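Local coordinates for periplasmic molybdate-binding protein (Azotobacter vinelandii, PDB 1ATG), which binds molybdate or tungstate in a cleft between its two domains in the periplasm and probably delivers the oxyanion to a membrane ABC transporter, at residues Leu82-Ala87 with Ser178-Pro183; Asn102-Ile107 with Ala158-Val163. All blocks are in the same frame, centred on the assembly; numbering follows the deposited sequence.

Contact 1: Leu82-Ala87 with Ser178-Pro183; sequences LVLWSA and SHWFPP
Leu84 and Trp180 both carry CG trans to the backbone N (chi1 176° and 171°), which turns their ends so that CD2 of Leu84 reaches CE3 of Trp180. The register of an antiparallel pair of strands puts both side chains on one face. The pair belongs to the mixed sheet of a periplasmic binding protein of the ModA family. The two side chains cross obliquely, with CD2 of Leu84 and CE3 of Trp180 3.9 Å apart. Ser86 and Ser178 lie on the same face. CB of Ser86 touches OG of Ser178, but both hydroxyls are held by other partners: Ser86 OG by Asp159 O and Lys88 N, Ser178 OG by Lys88 O and Val92 N. Leu84 with Trp180 and Ser86 with Ser178 are the hydrogen-bonded pairs, each closed by two backbone bonds. Trp85 and His179 form the non-hydrogen-bonded pair between them. Here CA of His179 approaches O of Leu84 at 3.1 Å, a CA-H...O contact. The indole of Trp85 meets CB of His179 at its edge, and its NE1 bonds to Pro176 O.

Val83 divides its two methyls. CG1 packs on CB of His179, 3.6 Å away. CG2 reaches CE1 of Phe181 at 3.5 Å, and the two side chains run side by side in the same direction. Past the last backbone bond, CD of Pro182 lies 3.4 Å from O of Leu82. Leu82 also packs on helix 116-127. One water joins the two segments, donating to O of Leu82 at 2.8 Å and to O of Pro182 at 2.7 Å.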
ATOM      1  N   LEU A  82      -0.207  -2.093   8.617  1.00  4.60           N
ATOM      2  CA  LEU A  82       0.680  -3.218   8.345  1.00  4.50           C
ATOM      3  C   LEU A  82       0.193  -4.465   9.057  1.00  3.67           C
ATOM      4  O   LEU A  82      -0.254  -4.428  10.220  1.00  4.81           O
ATOM      5  CB  LEU A  82       2.067  -2.863   8.883  1.00  4.72           C
ATOM      6  CG  LEU A  82       3.156  -3.911   8.643  1.00  4.84           C
ATOM      7  CD1 LEU A  82       3.509  -4.053   7.170  1.00  6.13           C
ATOM      8  CD2 LEU A  82       4.395  -3.501   9.432  1.00  5.24           C
ATOM      9  N   VAL A  83       0.313  -5.614   8.389  1.00  3.56           N
ATOM     10  CA  VAL A  83      -0.078  -6.876   8.984  1.00  4.26           C
ATOM     11  C   VAL A  83       0.971  -7.949   8.724  1.00  3.30           C
ATOM     12  O   VAL A  83       1.482  -8.048   7.582  1.00  4.75           O
ATOM     13  CB  VAL A  83      -1.417  -7.422   8.443  1.00  5.92           C
ATOM     14  CG1 VAL A  83      -1.966  -8.476   9.404  1.00  7.27           C
ATOM     15  CG2 VAL A  83      -2.468  -6.362   8.198  1.00  8.46           C
ATOM     16  N   LEU A  84       1.316  -8.710   9.742  1.00  3.73           N
ATOM     17  CA  LEU A  84       2.091  -9.934   9.551  1.00  3.56           C
ATOM     18  C   LEU A  84       1.054 -11.034   9.285  1.00  3.72           C
ATOM     19  O   LEU A  84       0.119 -11.219  10.095  1.00  4.86           O
ATOM     20  CB  LEU A  84       2.885 -10.271  10.804  1.00  4.40           C
ATOM     21  CG  LEU A  84       3.648 -11.604  10.716  1.00  4.04           C
ATOM     22  CD1 LEU A  84       4.756 -11.541   9.680  1.00  5.77           C
ATOM     23  CD2 LEU A  84       4.212 -11.964  12.081  1.00  5.69           C
ATOM     24  N   TRP A  85       1.164 -11.707   8.160  1.00  3.51           N
ATOM     25  CA  TRP A  85       0.145 -12.655   7.745  1.00  3.68           C
ATOM     26  C   TRP A  85       0.795 -13.965   7.352  1.00  4.70           C
ATOM     27  O   TRP A  85       1.915 -14.028   6.868  1.00  4.36           O
ATOM     28  CB  TRP A  85      -0.571 -12.052   6.523  1.00  4.44           C
ATOM     29  CG  TRP A  85      -1.729 -12.833   5.982  1.00  4.13           C
ATOM     30  CD1 TRP A  85      -2.778 -13.361   6.694  1.00  5.23           C
ATOM     31  CD2 TRP A  85      -1.944 -13.200   4.617  1.00  4.24           C
ATOM     32  NE1 TRP A  85      -3.637 -14.007   5.835  1.00  5.35           N
ATOM     33  CE2 TRP A  85      -3.153 -13.935   4.563  1.00  4.57           C
ATOM     34  CE3 TRP A  85      -1.260 -12.970   3.423  1.00  4.37           C
ATOM     35  CZ2 TRP A  85      -3.665 -14.430   3.373  1.00  5.49           C
ATOM     36  CZ3 TRP A  85      -1.791 -13.465   2.243  1.00  5.88           C
ATOM     37  CH2 TRP A  85      -2.989 -14.181   2.222  1.00  6.82           C
ATOM     38  N   SER A  86       0.028 -15.037   7.542  1.00  4.28           N
ATOM     39  CA  SER A  86       0.330 -16.329   6.976  1.00  5.19           C
ATOM     40  C   SER A  86      -0.980 -16.894   6.408  1.00  4.69           C
ATOM     41  O   SER A  86      -2.044 -16.732   7.021  1.00  5.57           O
ATOM     42  CB  SER A  86       0.908 -17.322   7.976  1.00  4.90           C
ATOM     43  OG  SER A  86       1.123 -18.607   7.379  1.00  4.61           O
ATOM     44  N   ALA A  87      -0.879 -17.647   5.325  1.00  5.23           N
ATOM     45  CA  ALA A  87      -2.032 -18.395   4.831  1.00  6.72           C
ATOM     46  C   ALA A  87      -2.346 -19.540   5.798  1.00  6.03           C
ATOM     47  O   ALA A  87      -3.466 -20.069   5.752  1.00  7.53           O
ATOM     48  CB  ALA A  87      -1.777 -18.948   3.434  1.00  7.33           C
ATOM     49  N   SER A 178      -3.730 -16.653   9.359  1.00  6.38           N
ATOM     50  CA  SER A 178      -3.442 -16.133  10.688  1.00  6.35           C
ATOM     51  C   SER A 178      -2.765 -14.772  10.552  1.00  5.79           C
ATOM     52  O   SER A 178      -2.096 -14.534   9.539  1.00  5.87           O
ATOM     53  CB  SER A 178      -2.651 -17.103  11.548  1.00  6.63           C
ATOM     54  OG  SER A 178      -1.443 -17.479  10.906  1.00  6.49           O
ATOM     55  N   HIS A 179      -2.950 -13.884  11.523  1.00  5.36           N
ATOM     56  CA  HIS A 179      -2.363 -12.555  11.378  1.00  5.94           C
ATOM     57  C   HIS A 179      -2.069 -11.889  12.705  1.00  5.56           C
ATOM     58  O   HIS A 179      -2.640 -12.207  13.753  1.00  7.67           O
ATOM     59  CB  HIS A 179      -3.272 -11.655  10.534  1.00  6.91           C
ATOM     60  CG  HIS A 179      -4.513 -11.248  11.274  1.00  8.37           C
ATOM     61  ND1 HIS A 179      -5.607 -12.089  11.387  1.00  8.75           N
ATOM     62  CD2 HIS A 179      -4.811 -10.116  11.957  1.00  8.96           C
ATOM     63  CE1 HIS A 179      -6.547 -11.483  12.091  1.00 12.44           C
ATOM     64  NE2 HIS A 179      -6.091 -10.304  12.457  1.00 12.43           N
ATOM     65  N   TRP A 180      -1.152 -10.932  12.634  1.00  5.67           N
ATOM     66  CA  TRP A 180      -0.772 -10.107  13.771  1.00  5.45           C
ATOM     67  C   TRP A 180      -0.545  -8.687  13.277  1.00  5.38           C
ATOM     68  O   TRP A 180       0.170  -8.466  12.297  1.00  5.44           O
ATOM     69  CB  TRP A 180       0.515 -10.583  14.424  1.00  6.61           C
ATOM     70  CG  TRP A 180       1.110  -9.683  15.466  1.00  6.31           C
ATOM     71  CD1 TRP A 180       0.532  -9.284  16.645  1.00  7.76           C
ATOM     72  CD2 TRP A 180       2.392  -9.047  15.431  1.00  5.41           C
ATOM     73  NE1 TRP A 180       1.383  -8.473  17.345  1.00  7.54           N
ATOM     74  CE2 TRP A 180       2.539  -8.312  16.631  1.00  7.46           C
ATOM     75  CE3 TRP A 180       3.444  -9.058  14.516  1.00  6.27           C
ATOM     76  CZ2 TRP A 180       3.698  -7.611  16.926  1.00  7.73           C
ATOM     77  CZ3 TRP A 180       4.594  -8.346  14.820  1.00  8.04           C
ATOM     78  CH2 TRP A 180       4.717  -7.625  16.016  1.00  7.77           C
ATOM     79  N   PHE A 181      -1.205  -7.736  13.928  1.00  4.96           N
ATOM     80  CA  PHE A 181      -0.976  -6.326  13.641  1.00  4.95           C
ATOM     81  C   PHE A 181       0.146  -5.823  14.522  1.00  5.85           C
ATOM     82  O   PHE A 181      -0.018  -5.687  15.748  1.00  7.15           O
ATOM     83  CB  PHE A 181      -2.213  -5.464  13.940  1.00  6.02           C
ATOM     84  CG  PHE A 181      -3.390  -5.735  13.060  1.00  5.43           C
ATOM     85  CD1 PHE A 181      -3.387  -5.302  11.736  1.00  9.24           C
ATOM     86  CD2 PHE A 181      -4.506  -6.407  13.522  1.00  7.92           C
ATOM     87  CE1 PHE A 181      -4.471  -5.533  10.908  1.00 11.33           C
ATOM     88  CE2 PHE A 181      -5.590  -6.637  12.697  1.00  7.84           C
ATOM     89  CZ  PHE A 181      -5.583  -6.204  11.391  1.00  9.42           C
ATOM     90  N   PRO A 182       1.307  -5.487  14.002  1.00  4.68           N
ATOM     91  CA  PRO A 182       2.308  -4.854  14.861  1.00  5.10           C
ATOM     92  C   PRO A 182       1.736  -3.553  15.421  1.00  4.79           C
ATOM     93  O   PRO A 182       1.092  -2.782  14.709  1.00  5.51           O
ATOM     94  CB  PRO A 182       3.463  -4.577  13.917  1.00  6.28           C
ATOM     95  CG  PRO A 182       3.289  -5.531  12.774  1.00  6.54           C
ATOM     96  CD  PRO A 182       1.777  -5.634  12.612  1.00  5.56           C
ATOM     97  N   PRO A 183       1.937  -3.292  16.709  1.00  5.44           N
ATOM     98  CA  PRO A 183       1.455  -2.038  17.297  1.00  6.32           C
ATOM     99  C   PRO A 183       2.013  -0.840  16.541  1.00  6.36           C
ATOM    100  O   PRO A 183       3.077  -0.861  15.915  1.00  6.19           O
ATOM    101  CB  PRO A 183       1.931  -2.123  18.742  1.00  8.26           C
ATOM    102  CG  PRO A 183       2.008  -3.588  19.023  1.00  7.66           C
ATOM    103  CD  PRO A 183       2.530  -4.182  17.722  1.00  6.84           C
TER
HETATM  104  O   HOH W   1      -0.240  -2.571  12.320  1.00  5.77           O

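Contact 2: Asn102-Ile107 with Ala158-Val163; sequences NGWRHI and ADLGFV. With ACT (acetate ion), chain C.
Arg105 grips the carboxylate of Asp159 side-on, with one nitrogen to each oxygen. This salt bridge lies where a loop enters strand 107-110, beside strand 160-164, in the parallel part of the sheet of this binding-protein fold. The Arg105 chain bends at chi3 (-77°), which turns NE and NH2 toward the carboxylate. NE of Arg105 gives a straight bond to OD2 of Asp159 (2.9 Å, 179°), and NH2 of Arg105 bonds to OD1 of Asp159 at 3.0 Å. The backbone N of Arg105 also donates to the anti lone pair of OD2 of Asp159, at 2.8 Å. Three bonds, two on OD2 and one on OD1, restrict the turning of the carboxylate.

An acetate, probably from the crystallisation liquor, sits against the bridge. Its methyl lies over one face of the Arg105 guanidinium. Its O accepts from N of His106 and N of Asp159, and ND1 of His106 donates to acetate OXT at 2.7 Å.

Beside the bridge, Leu160 sets CD1 over the face of the Trp104 indole, a CH-pi contact. The ring is held in turn by NE1 bonding to Val98 O, and Arg139 makes a cation-pi contact with it. The parallel pairing of Ile107 with Leu160 comes next, with N of Leu160 bonded to O of His106. Farther along, CD1 of Ile107 touches CE2 of Phe162 at 3.8 Å.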
ATOM      1  N   ASN A 102      11.852 -20.441  15.129  1.00 10.98           N
ATOM      2  CA  ASN A 102      12.281 -21.154  13.928  1.00 11.98           C
ATOM      3  C   ASN A 102      11.206 -22.077  13.395  1.00 12.29           C
ATOM      4  O   ASN A 102      11.497 -23.043  12.675  1.00 14.28           O
ATOM      5  CB  ASN A 102      13.577 -21.918  14.234  1.00 15.80           C
ATOM      6  CG  ASN A 102      14.717 -21.000  14.627  1.00 20.26           C
ATOM      7  OD1 ASN A 102      14.925 -19.932  14.047  1.00 22.22           O
ATOM      8  ND2 ASN A 102      15.472 -21.408  15.644  1.00 26.95           N
ATOM      9  N   GLY A 103       9.941 -21.777  13.663  1.00 12.31           N
ATOM     10  CA  GLY A 103       8.806 -22.558  13.204  1.00 12.24           C
ATOM     11  C   GLY A 103       8.264 -22.167  11.839  1.00 10.03           C
ATOM     12  O   GLY A 103       7.123 -22.473  11.487  1.00 11.81           O
ATOM     13  N   TRP A 104       9.072 -21.542  11.006  1.00  8.69           N
ATOM     14  CA  TRP A 104       8.685 -21.092   9.674  1.00  7.90           C
ATOM     15  C   TRP A 104       9.974 -20.905   8.887  1.00  6.86           C
ATOM     16  O   TRP A 104      11.056 -20.741   9.484  1.00  8.39           O
ATOM     17  CB  TRP A 104       7.877 -19.803   9.729  1.00  7.39           C
ATOM     18  CG  TRP A 104       8.536 -18.707  10.515  1.00  7.61           C
ATOM     19  CD1 TRP A 104       8.465 -18.518  11.871  1.00  8.17           C
ATOM     20  CD2 TRP A 104       9.370 -17.666  10.006  1.00  6.43           C
ATOM     21  NE1 TRP A 104       9.204 -17.420  12.228  1.00  8.92           N
ATOM     22  CE2 TRP A 104       9.762 -16.869  11.109  1.00  7.21           C
ATOM     23  CE3 TRP A 104       9.814 -17.301   8.740  1.00  6.32           C
ATOM     24  CZ2 TRP A 104      10.590 -15.764  10.953  1.00  7.29           C
ATOM     25  CZ3 TRP A 104      10.630 -16.207   8.591  1.00  6.24           C
ATOM     26  CH2 TRP A 104      11.016 -15.429   9.698  1.00  7.81           C
ATOM     27  N   ARG A 105       9.864 -20.883   7.577  1.00  5.52           N
ATOM     28  CA  ARG A 105      11.018 -20.824   6.697  1.00  5.69           C
ATOM     29  C   ARG A 105      11.327 -19.405   6.266  1.00  5.05           C
ATOM     30  O   ARG A 105      12.316 -18.833   6.750  1.00  8.07           O
ATOM     31  CB  ARG A 105      10.785 -21.762   5.503  1.00  5.70           C
ATOM     32  CG  ARG A 105      10.707 -23.236   5.922  1.00  6.67           C
ATOM     33  CD  ARG A 105      10.123 -24.096   4.807  1.00  7.32           C
ATOM     34  NE  ARG A 105       8.658 -23.889   4.787  1.00  6.04           N
ATOM     35  CZ  ARG A 105       7.849 -24.690   4.096  1.00  6.20           C
ATOM     36  NH1 ARG A 105       8.343 -25.675   3.361  1.00  6.70           N
ATOM     37  NH2 ARG A 105       6.548 -24.497   4.128  1.00  7.25           N
ATOM     38  N   HIS A 106      10.546 -18.833   5.364  1.00  4.28           N
ATOM     39  CA  HIS A 106      10.787 -17.488   4.862  1.00  4.43           C
ATOM     40  C   HIS A 106       9.651 -16.515   5.152  1.00  3.74           C
ATOM     41  O   HIS A 106       8.505 -16.903   5.360  1.00  4.22           O
ATOM     42  CB  HIS A 106      10.960 -17.538   3.337  1.00  5.02           C
ATOM     43  CG  HIS A 106      12.092 -18.421   2.904  1.00  7.01           C
ATOM     44  ND1 HIS A 106      11.939 -19.743   2.542  1.00  6.50           N
ATOM     45  CD2 HIS A 106      13.422 -18.158   2.812  1.00  7.07           C
ATOM     46  CE1 HIS A 106      13.120 -20.256   2.218  1.00  8.13           C
ATOM     47  NE2 HIS A 106      14.031 -19.313   2.376  1.00  7.94           N
ATOM     48  N   ILE A 107      10.022 -15.237   5.146  1.00  3.90           N
ATOM     49  CA  ILE A 107       9.064 -14.154   5.307  1.00  3.84           C
ATOM     50  C   ILE A 107       9.219 -13.237   4.107  1.00  4.13           C
ATOM     51  O   ILE A 107      10.342 -12.773   3.786  1.00  4.84           O
ATOM     52  CB  ILE A 107       9.281 -13.399   6.635  1.00  4.13           C
ATOM     53  CG1 ILE A 107       8.231 -12.284   6.760  1.00  5.05           C
ATOM     54  CG2 ILE A 107      10.692 -12.857   6.828  1.00  5.39           C
ATOM     55  CD1 ILE A 107       8.152 -11.692   8.156  1.00  6.01           C
ATOM     56  N   ALA A 158       5.802 -18.139   0.615  1.00  4.40           N
ATOM     57  CA  ALA A 158       6.417 -17.670   1.840  1.00  4.14           C
ATOM     58  C   ALA A 158       5.510 -18.059   3.014  1.00  4.33           C
ATOM     59  O   ALA A 158       4.316 -17.742   2.973  1.00  4.70           O
ATOM     60  CB  ALA A 158       6.654 -16.160   1.869  1.00  5.62           C
ATOM     61  N   ASP A 159       6.034 -18.699   4.042  1.00  4.20           N
ATOM     62  CA  ASP A 159       5.256 -19.026   5.225  1.00  4.25           C
ATOM     63  C   ASP A 159       4.665 -17.764   5.846  1.00  3.93           C
ATOM     64  O   ASP A 159       3.522 -17.809   6.288  1.00  5.18           O
ATOM     65  CB  ASP A 159       6.142 -19.753   6.247  1.00  4.16           C
ATOM     66  CG  ASP A 159       6.446 -21.194   5.892  1.00  4.63           C
ATOM     67  OD1 ASP A 159       5.625 -21.867   5.214  1.00  5.38           O
ATOM     68  OD2 ASP A 159       7.502 -21.704   6.333  1.00  5.72           O
ATOM     69  N   LEU A 160       5.443 -16.694   5.921  1.00  4.00           N
ATOM     70  CA  LEU A 160       5.001 -15.437   6.505  1.00  3.65           C
ATOM     71  C   LEU A 160       5.151 -14.322   5.488  1.00  3.40           C
ATOM     72  O   LEU A 160       6.013 -14.411   4.608  1.00  4.01           O
ATOM     73  CB  LEU A 160       5.863 -15.067   7.717  1.00  5.07           C
ATOM     74  CG  LEU A 160       5.903 -16.050   8.881  1.00  4.63           C
ATOM     75  CD1 LEU A 160       6.748 -15.455  10.005  1.00  6.01           C
ATOM     76  CD2 LEU A 160       4.514 -16.397   9.403  1.00  8.42           C
ATOM     77  N   GLY A 161       4.439 -13.221   5.720  1.00  3.64           N
ATOM     78  CA  GLY A 161       4.655 -12.037   4.896  1.00  3.60           C
ATOM     79  C   GLY A 161       4.155 -10.797   5.611  1.00  3.52           C
ATOM     80  O   GLY A 161       3.235 -10.854   6.423  1.00  4.22           O
ATOM     81  N   PHE A 162       4.780  -9.666   5.277  1.00  3.18           N
ATOM     82  CA  PHE A 162       4.300  -8.357   5.721  1.00  3.21           C
ATOM     83  C   PHE A 162       3.506  -7.746   4.578  1.00  3.73           C
ATOM     84  O   PHE A 162       4.023  -7.501   3.481  1.00  4.26           O
ATOM     85  CB  PHE A 162       5.440  -7.442   6.141  1.00  4.25           C
ATOM     86  CG  PHE A 162       5.885  -7.592   7.564  1.00  3.88           C
ATOM     87  CD1 PHE A 162       5.003  -7.362   8.606  1.00  4.31           C
ATOM     88  CD2 PHE A 162       7.187  -7.965   7.874  1.00  4.74           C
ATOM     89  CE1 PHE A 162       5.413  -7.483   9.917  1.00  6.25           C
ATOM     90  CE2 PHE A 162       7.605  -8.069   9.180  1.00  6.53           C
ATOM     91  CZ  PHE A 162       6.720  -7.838  10.220  1.00  6.43           C
ATOM     92  N   VAL A 163       2.195  -7.578   4.815  1.00  3.73           N
ATOM     93  CA  VAL A 163       1.262  -7.147   3.789  1.00  4.05           C
ATOM     94  C   VAL A 163       0.396  -5.990   4.264  1.00  2.86           C
ATOM     95  O   VAL A 163       0.493  -5.566   5.420  1.00  4.17           O
ATOM     96  CB  VAL A 163       0.372  -8.330   3.335  1.00  3.97           C
ATOM     97  CG1 VAL A 163       1.185  -9.525   2.834  1.00  6.02           C
ATOM     98  CG2 VAL A 163      -0.555  -8.781   4.459  1.00  5.60           C
TER
HETATM   99  C   ACT C 301       8.632 -20.867   2.701  1.00  4.87           C
HETATM  100  O   ACT C 301       8.552 -19.949   3.543  1.00  5.01           O
HETATM  101  OXT ACT C 301       9.755 -21.230   2.239  1.00  6.02           O
HETATM  102  CH3 ACT C 301       7.421 -21.606   2.240  1.00  5.32           C

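Overall arrangement
From the N terminus, the chain reaches strand 75-86 first, then the loop 102-107. It passes helices 116-127 and 131-136, strand 140-143 and helix 146-154 before strand 160-164 closes contact 2. Strand 178-180 then returns to strand 75-86 and closes contact 1. The smaller loop therefore lies within the larger one, and the two do not cross. Strand 75-86 pairs with both 160-164 and 178-180, so the contacts share one sheet, their centres about 11 Å apart. Contact 1 joins 178-180 to 75-86; contact 2 joins 160-164 to the start of 107-110. They meet directly where Trp85 N lies 2.8 Å from Gly161 O, a probable hydrogen bond.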